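Side-chain contacts in FAD-binding oxidoreductase (Gulosibacter chungangensis, PDB 7PBG), which uses covalently bound FAD to oxidise 4-alkylphenols such as 4-ethylphenol, a dehydrogenation of the side chain that leads to 4-vinylphenol: residues C287-R291 with E292-T296; T416-I419 with S420-G424. One frame throughout, in Å; residues are numbered along the deposited sequence.

The two contacts illustrate how a chain settles its polar groups where a helix ends. Contact 1 spans the end of helix 281-288 and the loop after it, contact 2 closes helix 406-422, and both lie about 24 to 25 Å from the centre of the chain, on the same side of it. Their centres are about 19 Å apart and their nearest atoms about 6 Å, so they do not touch. Asp-426, at the start of the strand that follows contact 2, nevertheless forms a salt bridge with Arg-291 of contact 1. Contact 1 is remote from the annotated FAD sites; in contact 2 the Ser-420 side chain lies about 12 Å from that of His-395, which carries the flavin covalently.

Contact 1: residues C287-R291 with E292-T296; sequences CVSKR and EEWQT
The hydroxyl of Ser-289 is gripped from two directions along the chain: Trp-294 NE1 donates to Ser-289 OG at 2.7 Å, and the same oxygen is hydrogen-bonded to Ala-285 O in the preceding helical turn. The oxygen sits at the rim of the indole, only 5° out of the ring plane, so the N-H is directed at it and the rotation of the ring is restrained. A chi1 of 70° sets OG between the backbone N and carbonyl carbon of Ser-289, facing the tryptophan.

Glu-293 reaches back beside this pair. Glu-293 OE1 accepts from Lys-290 N at 2.9 Å, met from above the carboxylate plane, while Glu-293 N returns a bond to Lys-290 O at 3.0 Å. Glu-293 OE2, the other carboxylate oxygen, accepts from a water at 2.8 Å, and that water also donates to Val-288 O. Lys-290 and Glu-293 are thus tied reciprocally across an i to i+3 turn.

One residue on, Arg-291 O takes two backbone donors, Trp-294 N at 2.9 Å and Gln-295 N at 3.1 Å, the latter in the carbonyl plane, the former above it. These overlapping turns fold the connection between helices 281-288 and 303-313, with Trp-294 packed on Met-309 and Leu-313 of the second.

From this loop Arg-291 runs out extended alongside Gln-295, its guanidinium plane 81° from the amide. NH1 donates to a water lying in the guanidinium plane, which passes a bond to Gln-295 O at 2.7 Å. NE forms a salt bridge with Asp-426, NH1 and Gln-295 NE2 share Glu-297 O, and Gln-295 OE1 accepts from Thr-302 N.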
loop_
_atom_site.group_PDB
_atom_site.type_symbol
_atom_site.label_atom_id
_atom_site.label_comp_id
_atom_site.label_asym_id
_atom_site.label_seq_id
_atom_site.Cartn_x
_atom_site.Cartn_y
_atom_site.Cartn_z
ATOM N N CYS A 287 -9.051 -6.333 31.561
ATOM C CA CYS A 287 -8.638 -7.625 30.997
ATOM C C CYS A 287 -8.447 -8.700 32.054
ATOM O O CYS A 287 -8.381 -9.888 31.662
ATOM C CB CYS A 287 -7.400 -7.467 30.128
ATOM S SG CYS A 287 -7.745 -6.464 28.661
ATOM N N VAL A 288 -8.320 -8.338 33.323
ATOM C CA VAL A 288 -7.948 -9.286 34.407
ATOM C C VAL A 288 -8.826 -9.106 35.629
ATOM O O VAL A 288 -8.577 -9.788 36.619
ATOM C CB VAL A 288 -6.492 -9.127 34.851
ATOM C CG1 VAL A 288 -5.549 -9.589 33.760
ATOM C CG2 VAL A 288 -6.218 -7.713 35.329
ATOM N N SER A 289 -9.868 -8.301 35.526
ATOM C CA SER A 289 -10.738 -8.040 36.689
ATOM C C SER A 289 -12.051 -7.423 36.236
ATOM O O SER A 289 -12.118 -6.921 35.116
ATOM C CB SER A 289 -10.039 -7.170 37.671
ATOM O OG SER A 289 -9.907 -5.830 37.153
ATOM N N LYS A 290 -12.992 -7.333 37.166
ATOM C CA LYS A 290 -14.310 -6.678 36.963
ATOM C C LYS A 290 -14.333 -5.357 37.735
ATOM O O LYS A 290 -13.568 -5.171 38.686
ATOM C CB LYS A 290 -15.433 -7.575 37.478
ATOM C CG LYS A 290 -15.583 -8.878 36.727
ATOM C CD LYS A 290 -16.856 -9.621 37.106
ATOM C CE LYS A 290 -17.104 -10.802 36.190
ATOM N NZ LYS A 290 -15.930 -11.704 36.176
ATOM N N ARG A 291 -15.162 -4.443 37.270
ATOM C CA ARG A 291 -15.206 -3.067 37.781
ATOM C C ARG A 291 -15.398 -3.046 39.288
ATOM O O ARG A 291 -14.765 -2.249 39.968
ATOM C CB ARG A 291 -16.418 -2.368 37.176
ATOM C CG ARG A 291 -16.331 -0.853 37.260
ATOM C CD ARG A 291 -17.547 -0.238 36.632
ATOM N NE ARG A 291 -17.413 1.214 36.389
ATOM C CZ ARG A 291 -17.778 2.184 37.213
ATOM N NH1 ARG A 291 -18.327 1.917 38.386
ATOM N NH2 ARG A 291 -17.594 3.449 36.843
ATOM N N GLU A 292 -16.299 -3.900 39.799
ATOM C CA GLU A 292 -16.668 -3.860 41.240
ATOM C C GLU A 292 -15.475 -4.281 42.103
ATOM O O GLU A 292 -15.514 -3.988 43.345
ATOM C CB GLU A 292 -17.889 -4.722 41.488
ATOM C CG GLU A 292 -19.145 -4.013 40.999
ATOM C CD GLU A 292 -20.415 -4.795 41.267
ATOM O OE1 GLU A 292 -21.427 -4.122 41.550
ATOM O OE2 GLU A 292 -20.388 -6.077 41.225
ATOM N N GLU A 293 -14.455 -4.924 41.527
ATOM C CA GLU A 293 -13.253 -5.284 42.337
ATOM C C GLU A 293 -12.576 -3.999 42.789
ATOM O O GLU A 293 -11.824 -4.013 43.806
ATOM C CB GLU A 293 -12.298 -6.195 41.576
ATOM C CG GLU A 293 -12.886 -7.567 41.271
ATOM C CD GLU A 293 -11.986 -8.478 40.463
ATOM O OE1 GLU A 293 -12.432 -9.041 39.452
ATOM O OE2 GLU A 293 -10.843 -8.714 40.913
ATOM N N TRP A 294 -12.823 -2.897 42.088
ATOM C CA TRP A 294 -12.146 -1.605 42.333
ATOM C C TRP A 294 -13.096 -0.571 42.930
ATOM O O TRP A 294 -12.593 0.269 43.721
ATOM C CB TRP A 294 -11.542 -1.076 41.025
ATOM C CG TRP A 294 -10.815 -2.172 40.319
ATOM C CD1 TRP A 294 -11.187 -2.840 39.191
ATOM C CD2 TRP A 294 -9.612 -2.803 40.784
ATOM N NE1 TRP A 294 -10.275 -3.796 38.882
ATOM C CE2 TRP A 294 -9.309 -3.809 39.852
ATOM C CE3 TRP A 294 -8.770 -2.601 41.872
ATOM C CZ2 TRP A 294 -8.185 -4.611 39.977
ATOM C CZ3 TRP A 294 -7.679 -3.424 42.020
ATOM C CH2 TRP A 294 -7.384 -4.412 41.080
ATOM N N GLN A 295 -14.352 -0.572 42.532
ATOM C CA GLN A 295 -15.278 0.491 42.917
ATOM C C GLN A 295 -16.697 -0.037 42.823
ATOM O O GLN A 295 -17.064 -0.521 41.758
ATOM C CB GLN A 295 -15.061 1.743 42.067
ATOM C CG GLN A 295 -16.184 2.745 42.224
ATOM C CD GLN A 295 -15.863 4.038 41.521
ATOM O OE1 GLN A 295 -14.714 4.482 41.529
ATOM N NE2 GLN A 295 -16.884 4.621 40.889
ATOM N N THR A 296 -17.438 0.010 43.934
ATOM C CA THR A 296 -18.849 -0.458 43.952
ATOM C C THR A 296 -19.793 0.638 43.469
ATOM O O THR A 296 -20.885 0.258 42.943
ATOM C CB THR A 296 -19.280 -0.999 45.328
ATOM O OG1 THR A 296 -18.977 -0.048 46.342
ATOM C CG2 THR A 296 -18.575 -2.281 45.701
HETATM O O HOH W 1 -8.971 -9.981 39.322
HETATM O O HOH W 2 -18.778 -0.589 39.703
#

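Contact 2: residues T416-I419 with S420-G424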
loop_
_atom_site.group_PDB
_atom_site.type_symbol
_atom_site.label_atom_id
_atom_site.label_comp_id
_atom_site.label_asym_id
_atom_site.label_seq_id
_atom_site.Cartn_x
_atom_site.Cartn_y
_atom_site.Cartn_z
ATOM N N THR A 416 -11.293 13.483 26.703
ATOM C CA THR A 416 -12.129 12.264 26.549
ATOM C C THR A 416 -12.538 11.775 27.942
ATOM O O THR A 416 -13.645 11.312 28.077
ATOM C CB THR A 416 -11.436 11.217 25.672
ATOM O OG1 THR A 416 -11.128 11.785 24.405
ATOM C CG2 THR A 416 -12.255 9.969 25.414
ATOM N N LYS A 417 -11.641 11.839 28.930
ATOM C CA LYS A 417 -11.973 11.514 30.340
ATOM C C LYS A 417 -13.141 12.395 30.786
ATOM O O LYS A 417 -14.065 11.878 31.382
ATOM C CB LYS A 417 -10.740 11.734 31.212
ATOM C CG LYS A 417 -10.808 11.136 32.598
ATOM C CD LYS A 417 -9.431 11.023 33.207
ATOM C CE LYS A 417 -8.743 12.367 33.238
ATOM N NZ LYS A 417 -7.609 12.358 34.187
ATOM N N ARG A 418 -13.090 13.682 30.457
ATOM C CA ARG A 418 -14.118 14.658 30.900
ATOM C C ARG A 418 -15.462 14.315 30.264
ATOM O O ARG A 418 -16.444 14.201 31.024
ATOM C CB ARG A 418 -13.747 16.101 30.525
ATOM C CG ARG A 418 -14.589 17.142 31.253
ATOM C CD ARG A 418 -14.229 18.573 30.863
ATOM N NE ARG A 418 -14.314 18.724 29.417
ATOM C CZ ARG A 418 -13.284 18.890 28.594
ATOM N NH1 ARG A 418 -12.042 18.969 29.051
ATOM N NH2 ARG A 418 -13.504 18.974 27.300
ATOM N N ILE A 419 -15.477 14.102 28.941
ATOM C CA ILE A 419 -16.711 13.868 28.140
ATOM C C ILE A 419 -17.274 12.510 28.567
ATOM O O ILE A 419 -18.494 12.414 28.800
ATOM C CB ILE A 419 -16.426 14.001 26.630
ATOM C CG1 ILE A 419 -16.061 15.452 26.274
ATOM C CG2 ILE A 419 -17.621 13.553 25.787
ATOM C CD1 ILE A 419 -15.565 15.649 24.842
ATOM N N SER A 420 -16.417 11.510 28.750
ATOM C CA SER A 420 -16.904 10.172 29.154
ATOM C C SER A 420 -17.468 10.209 30.586
ATOM O O SER A 420 -18.573 9.669 30.779
ATOM C CB SER A 420 -15.851 9.116 28.929
ATOM O OG SER A 420 -14.670 9.335 29.704
ATOM N N ASP A 421 -16.777 10.876 31.529
ATOM C CA ASP A 421 -17.237 11.137 32.923
ATOM C C ASP A 421 -18.637 11.790 32.888
ATOM O O ASP A 421 -19.566 11.272 33.569
ATOM C CB ASP A 421 -16.210 11.982 33.679
ATOM C CG ASP A 421 -15.030 11.174 34.195
ATOM O OD1 ASP A 421 -15.058 9.922 34.040
ATOM O OD2 ASP A 421 -14.099 11.778 34.761
ATOM N N ASP A 422 -18.781 12.840 32.092
ATOM C CA ASP A 422 -20.041 13.617 31.922
ATOM C C ASP A 422 -21.211 12.718 31.507
ATOM O O ASP A 422 -22.355 13.017 31.952
ATOM C CB ASP A 422 -19.858 14.719 30.879
ATOM C CG ASP A 422 -19.060 15.927 31.323
ATOM O OD1 ASP A 422 -18.673 15.986 32.513
ATOM O OD2 ASP A 422 -18.841 16.806 30.473
ATOM N N HIS A 423 -20.972 11.663 30.704
ATOM C CA HIS A 423 -22.011 10.742 30.184
ATOM C C HIS A 423 -22.088 9.450 31.006
ATOM O O HIS A 423 -22.865 8.584 30.611
ATOM C CB HIS A 423 -21.707 10.463 28.710
ATOM C CG HIS A 423 -22.006 11.622 27.820
ATOM N ND1 HIS A 423 -23.228 11.747 27.201
ATOM C CD2 HIS A 423 -21.276 12.687 27.433
ATOM C CE1 HIS A 423 -23.229 12.850 26.452
ATOM N NE2 HIS A 423 -22.072 13.449 26.596
ATOM N N GLY A 424 -21.205 9.287 31.999
ATOM C CA GLY A 424 -21.201 8.107 32.886
ATOM C C GLY A 424 -20.715 6.857 32.176
ATOM O O GLY A 424 -21.295 5.749 32.425
#
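Backbone bonds join Thr-416 to Ser-420, Lys-417 to Asp-421, Arg-418 to Asp-422 and Ile-419 to His-423, the i to i+4 pattern of helix 406-422. Gly-424, with positive phi, ends it in a Schellman motif whose two bonds back include Gly-424 N to Asp-421 O at 3.0 Å.

With chi1 at 62°, the hydroxyl Ser-420 OG turns back along the helix to lie 2.8 Å from Thr-416 O and 3.1 Å from Lys-417 O, two acceptors for its one proton.

Ile-419 and His-423 run side by side on another flank, Ile-419 CG2 touching His-423 CD2 at 4.1 Å. Ile-419 O meets the imidazole edge in its plane, 3.1 Å from His-423 CD2. His-423 ND1 bonds to Glu-456 of helix 451-470, which Ile-419 also meets at Met-460 and Leu-464.

Among the charged groups, Asp-421 CG lies 3.1 Å from Lys-417 O and Asp-422 CG 3.1 Å from Arg-418 O, with no carboxylate hydrogen bond in either pair. Lys-417 CG passes 4.0 Å from Asp-421 OD2, but Lys-417 NZ forms salt bridges with Glu-252 and Glu-414, and Arg-418 NH1 with Asp-415. An alanine at Asp-421 would remove the carboxylate beside Lys-417 CG and would probably leave a gap there and Lys-417 with one fewer opposite charge nearby. Carboxylates this close to a carbonyl-rich helix end are probably disfavoured, a cost that Lys-417 and Arg-418, whose charged atoms do not touch them, may partly offset.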